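Local coordinates for protein 3-hydroxyisobutyryl-CoA hydrolase (Mycobacterium thermoresistibile, PDB 4HDT) that probably hydrolyses 3-hydroxyisobutyryl-CoA to 3-hydroxyisobutyrate and free CoA, as a zinc-binding member of the crotonase (enoyl-CoA hydratase/isomerase) superfamily, at residues R89-F92 with D93-R96; R323-T326 with L327-T331. One frame throughout, in Å; residues are numbered along the deposited sequence.

In the fold
Contact 1 (89-96) and contact 2 (323-331) mark two distant places in one crotonase-family chain, their centres about 30 Å apart and their nearest atoms about 16 Å. Contact 1 is two turns of helix 85-103, its centre about 14 Å from the centre of the chain, packed against helices 35-49 and 285-299. D93 hydrogen-bonds H35, which with E86 binds zinc, and the R89 side chain is about 5 Å from a zinc ion. Contact 2 is a surface turn about 26 Å from the centre of the chain, away from the annotated metal sites. It lies in the loop between helices 303-313 and 332-336 and runs into the latter.

Contact 1: R89-F92 with D93-R96; sequences RFWF and DEYR
W91 lays its CB over the face of the Y95 ring, 4.2 Å from the ring centroid, a CH-pi contact one helical turn apart. Its indole runs alongside the tyrosine in the same direction, the five-membered ring and phenol slid apart with planes at 26°, and Y95 OH sits over one indole face, 3.6 Å from W91 CD1. Both chains place CG beside the backbone N, which carries them along the same flank of the helix. Y95 OH is hydrogen-bonded to D150 OD2 and S296 OG. E94 OE1 reaches the indole edge in its plane, while the E94 carboxylate crosses the F90 ring obliquely, OE1 lying 3.3 Å from F90 CE2.

These are i to i+3 and i to i+4 contacts within helix 85-103 of the crotonase-type fold, strung on alpha-helical bonds such as E94 N to F90 O at 2.7 Å. On another flank R89 bridges to D93. R89 NE points at D93 OD2 (3.3 Å) in the guanidinium plane but from above the carboxylate, and NH2 makes a weak, bent bond to OD1 (2.8 Å). D93 OD2 is also hydrogen-bonded to H35 NE2, a second-shell link that probably orients this zinc ligand. F92 CE1 packs 3.5 Å from R96 CD, the ring and guanidinium planes 14° apart; R96 NH1 continues to the carbonyls of T347 and E349.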
loop_
_atom_site.group_PDB
_atom_site.type_symbol
_atom_site.label_atom_id
_atom_site.label_comp_id
_atom_site.label_asym_id
_atom_site.label_seq_id
_atom_site.Cartn_x
_atom_site.Cartn_y
_atom_site.Cartn_z
ATOM N N ARG A 89 -7.305 -5.227 15.840
ATOM C CA ARG A 89 -8.231 -6.139 15.232
ATOM C C ARG A 89 -8.398 -5.817 13.750
ATOM O O ARG A 89 -8.504 -6.717 12.920
ATOM C CB ARG A 89 -9.575 -6.091 15.914
ATOM C CG ARG A 89 -10.513 -7.188 15.408
ATOM C CD ARG A 89 -9.995 -8.613 15.694
ATOM N NE ARG A 89 -10.451 -9.543 14.668
ATOM C CZ ARG A 89 -10.313 -10.872 14.704
ATOM N NH1 ARG A 89 -9.749 -11.476 15.756
ATOM N NH2 ARG A 89 -10.772 -11.612 13.683
ATOM N N PHE A 90 -8.460 -4.530 13.436
ATOM C CA PHE A 90 -8.563 -4.083 12.038
ATOM C C PHE A 90 -7.378 -4.646 11.238
ATOM O O PHE A 90 -7.569 -5.241 10.181
ATOM C CB PHE A 90 -8.626 -2.537 11.943
ATOM C CG PHE A 90 -8.500 -2.012 10.536
ATOM C CD1 PHE A 90 -9.544 -2.122 9.643
ATOM C CD2 PHE A 90 -7.314 -1.466 10.112
ATOM C CE1 PHE A 90 -9.452 -1.639 8.346
ATOM C CE2 PHE A 90 -7.179 -1.000 8.819
ATOM C CZ PHE A 90 -8.257 -1.111 7.911
ATOM N N TRP A 91 -6.184 -4.428 11.747
ATOM C CA TRP A 91 -4.975 -4.875 11.025
ATOM C C TRP A 91 -4.954 -6.396 10.928
ATOM O O TRP A 91 -4.528 -6.941 9.904
ATOM C CB TRP A 91 -3.732 -4.365 11.717
ATOM C CG TRP A 91 -3.485 -2.918 11.577
ATOM C CD1 TRP A 91 -3.764 -2.159 10.501
ATOM C CD2 TRP A 91 -2.878 -2.056 12.529
ATOM N NE1 TRP A 91 -3.383 -0.862 10.710
ATOM C CE2 TRP A 91 -2.825 -0.770 11.958
ATOM C CE3 TRP A 91 -2.371 -2.239 13.807
ATOM C CZ2 TRP A 91 -2.260 0.345 12.645
ATOM C CZ3 TRP A 91 -1.798 -1.146 14.486
ATOM C CH2 TRP A 91 -1.767 0.123 13.914
ATOM N N PHE A 92 -5.356 -7.086 11.982
ATOM C CA PHE A 92 -5.419 -8.548 11.946
ATOM C C PHE A 92 -6.290 -9.025 10.769
ATOM O O PHE A 92 -5.867 -9.842 9.956
ATOM C CB PHE A 92 -5.943 -9.060 13.302
ATOM C CG PHE A 92 -5.740 -10.519 13.552
ATOM C CD1 PHE A 92 -6.687 -11.437 13.186
ATOM C CD2 PHE A 92 -4.617 -10.958 14.215
ATOM C CE1 PHE A 92 -6.505 -12.799 13.431
ATOM C CE2 PHE A 92 -4.413 -12.301 14.460
ATOM C CZ PHE A 92 -5.353 -13.222 14.060
ATOM N N ASP A 93 -7.502 -8.511 10.655
ATOM C CA ASP A 93 -8.421 -8.867 9.591
ATOM C C ASP A 93 -7.950 -8.341 8.221
ATOM O O ASP A 93 -8.070 -9.023 7.206
ATOM C CB ASP A 93 -9.830 -8.345 9.905
ATOM C CG ASP A 93 -10.506 -9.113 11.029
ATOM O OD1 ASP A 93 -10.178 -10.325 11.282
ATOM O OD2 ASP A 93 -11.418 -8.534 11.690
ATOM N N GLU A 94 -7.389 -7.133 8.205
ATOM C CA GLU A 94 -6.945 -6.549 6.949
ATOM C C GLU A 94 -5.770 -7.316 6.356
ATOM O O GLU A 94 -5.773 -7.607 5.162
ATOM C CB GLU A 94 -6.543 -5.089 7.133
ATOM C CG GLU A 94 -6.162 -4.378 5.837
ATOM C CD GLU A 94 -5.679 -2.973 6.080
ATOM O OE1 GLU A 94 -4.974 -2.785 7.093
ATOM O OE2 GLU A 94 -5.969 -2.060 5.279
ATOM N N TYR A 95 -4.815 -7.661 7.189
ATOM C CA TYR A 95 -3.620 -8.348 6.689
ATOM C C TYR A 95 -3.980 -9.769 6.272
ATOM O O TYR A 95 -3.451 -10.292 5.293
ATOM C CB TYR A 95 -2.444 -8.336 7.652
ATOM C CG TYR A 95 -1.909 -6.948 8.059
ATOM C CD1 TYR A 95 -2.424 -5.770 7.531
ATOM C CD2 TYR A 95 -0.925 -6.844 8.998
ATOM C CE1 TYR A 95 -1.975 -4.526 7.947
ATOM C CE2 TYR A 95 -0.449 -5.607 9.417
ATOM C CZ TYR A 95 -0.992 -4.456 8.928
ATOM O OH TYR A 95 -0.510 -3.265 9.442
ATOM N N ARG A 96 -4.893 -10.421 6.968
ATOM C CA ARG A 96 -5.399 -11.685 6.482
ATOM C C ARG A 96 -6.092 -11.582 5.105
ATOM O O ARG A 96 -5.912 -12.451 4.237
ATOM C CB ARG A 96 -6.326 -12.314 7.546
ATOM C CG ARG A 96 -5.536 -12.924 8.716
ATOM C CD ARG A 96 -6.375 -13.130 9.996
ATOM N NE ARG A 96 -7.548 -13.936 9.779
ATOM C CZ ARG A 96 -7.610 -15.270 9.912
ATOM N NH1 ARG A 96 -6.528 -15.974 10.242
ATOM N NH2 ARG A 96 -8.756 -15.921 9.697
#

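Contact 2: R323-T326 with L327-T331; sequences RPAT and LAEVT
E329 folds back over P324 and T326, closing a surface turn whose 327-329 part is a single 3-10 segment. The turn is bonded at its start by E329 N to T326 O (3.2 Å), with the donor well above the carbonyl plane, and leads towards helix 332-336. From its base, E329 CB rests 3.8 Å from P324 CB. CG, set beside the backbone N by chi1 of -58°, passes close to T326 OG1, and the extended chain then brings CD alongside that hydroxyl. At the tip OE1 accepts the T326 OG1 hydrogen bond at 2.7 Å on its anti lone pair, the one turned away from OE2. T326 holds OG1 between its backbone N and carbonyl carbon (chi1 67°), which presents the hydroxyl to the carboxylate. The threonine thus meets E329 twice, by its carbonyl and by its side chain, and the hydroxyl bond, with a water on OE2, should restrict rotation of the carboxylate.

The P324 ring follows a cis peptide bond, and its CG meets V330 CG2 at 3.8 Å, the two side chains crossing at about a right angle. V330 and L327 turn their apolar groups to helix 266-279, L327 touching helix 239-249 as well, and so seat the turn on these two helices. T331 is the N-cap of helix 332-336, its OG1 bonded to D334 N. The other carboxylate oxygen, E329 OE2, accepts a hydrogen bond from the water at 2.7 Å, and that same water accepts a hydrogen bond from A325 N at 2.9 Å.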
loop_
_atom_site.group_PDB
_atom_site.type_symbol
_atom_site.label_atom_id
_atom_site.label_comp_id
_atom_site.label_asym_id
_atom_site.label_seq_id
_atom_site.Cartn_x
_atom_site.Cartn_y
_atom_site.Cartn_z
ATOM N N ARG A 323 9.104 13.263 17.625
ATOM C CA ARG A 323 9.893 12.948 18.808
ATOM C C ARG A 323 10.256 11.463 18.741
ATOM O O ARG A 323 9.360 10.624 18.805
ATOM C CB ARG A 323 9.050 13.274 20.068
ATOM N N PRO A 324 11.554 11.114 18.576
ATOM C CA PRO A 324 12.714 11.998 18.444
ATOM C C PRO A 324 12.672 12.917 17.242
ATOM O O PRO A 324 12.204 12.538 16.168
ATOM C CB PRO A 324 13.898 11.032 18.309
ATOM C CG PRO A 324 13.302 9.760 17.848
ATOM C CD PRO A 324 11.948 9.694 18.468
ATOM N N ALA A 325 13.224 14.115 17.420
ATOM C CA ALA A 325 13.102 15.153 16.407
ATOM C C ALA A 325 14.137 14.993 15.297
ATOM O O ALA A 325 13.974 15.555 14.231
ATOM C CB ALA A 325 13.237 16.528 17.038
ATOM N N THR A 326 15.200 14.247 15.558
ATOM C CA THR A 326 16.273 14.088 14.571
ATOM C C THR A 326 16.658 12.627 14.455
ATOM O O THR A 326 16.532 11.871 15.414
ATOM C CB THR A 326 17.533 14.899 14.970
ATOM O OG1 THR A 326 18.135 14.348 16.160
ATOM C CG2 THR A 326 17.177 16.331 15.228
ATOM N N LEU A 327 17.155 12.240 13.278
ATOM C CA LEU A 327 17.674 10.893 13.071
ATOM C C LEU A 327 18.826 10.537 14.007
ATOM O O LEU A 327 18.970 9.403 14.406
ATOM C CB LEU A 327 18.132 10.724 11.629
ATOM C CG LEU A 327 16.989 10.698 10.623
ATOM C CD1 LEU A 327 17.498 10.988 9.227
ATOM C CD2 LEU A 327 16.312 9.334 10.615
ATOM N N ALA A 328 19.648 11.520 14.356
ATOM C CA ALA A 328 20.779 11.277 15.230
ATOM C C ALA A 328 20.367 10.775 16.617
ATOM O O ALA A 328 21.142 10.092 17.277
ATOM C CB ALA A 328 21.619 12.549 15.354
ATOM N N GLU A 329 19.139 11.104 17.035
ATOM C CA GLU A 329 18.573 10.656 18.324
ATOM C C GLU A 329 17.902 9.264 18.267
ATOM O O GLU A 329 17.434 8.760 19.276
ATOM C CB GLU A 329 17.564 11.687 18.846
ATOM C CG GLU A 329 18.111 13.098 19.044
ATOM C CD GLU A 329 17.002 14.107 19.259
ATOM O OE1 GLU A 329 16.652 14.868 18.334
ATOM O OE2 GLU A 329 16.429 14.111 20.359
ATOM N N VAL A 330 17.805 8.667 17.091
ATOM C CA VAL A 330 17.254 7.321 16.950
ATOM C C VAL A 330 18.356 6.297 17.217
ATOM O O VAL A 330 19.367 6.283 16.507
ATOM C CB VAL A 330 16.665 7.127 15.536
ATOM C CG1 VAL A 330 16.175 5.699 15.322
ATOM C CG2 VAL A 330 15.546 8.119 15.280
ATOM N N THR A 331 18.168 5.447 18.227
ATOM C CA THR A 331 19.152 4.403 18.556
ATOM C C THR A 331 18.774 3.110 17.860
ATOM O O THR A 331 17.649 2.953 17.353
ATOM C CB THR A 331 19.209 4.090 20.057
ATOM O OG1 THR A 331 17.944 3.542 20.465
ATOM C CG2 THR A 331 19.504 5.339 20.885
HETATM O O HOH W 1 13.795 14.728 20.175
#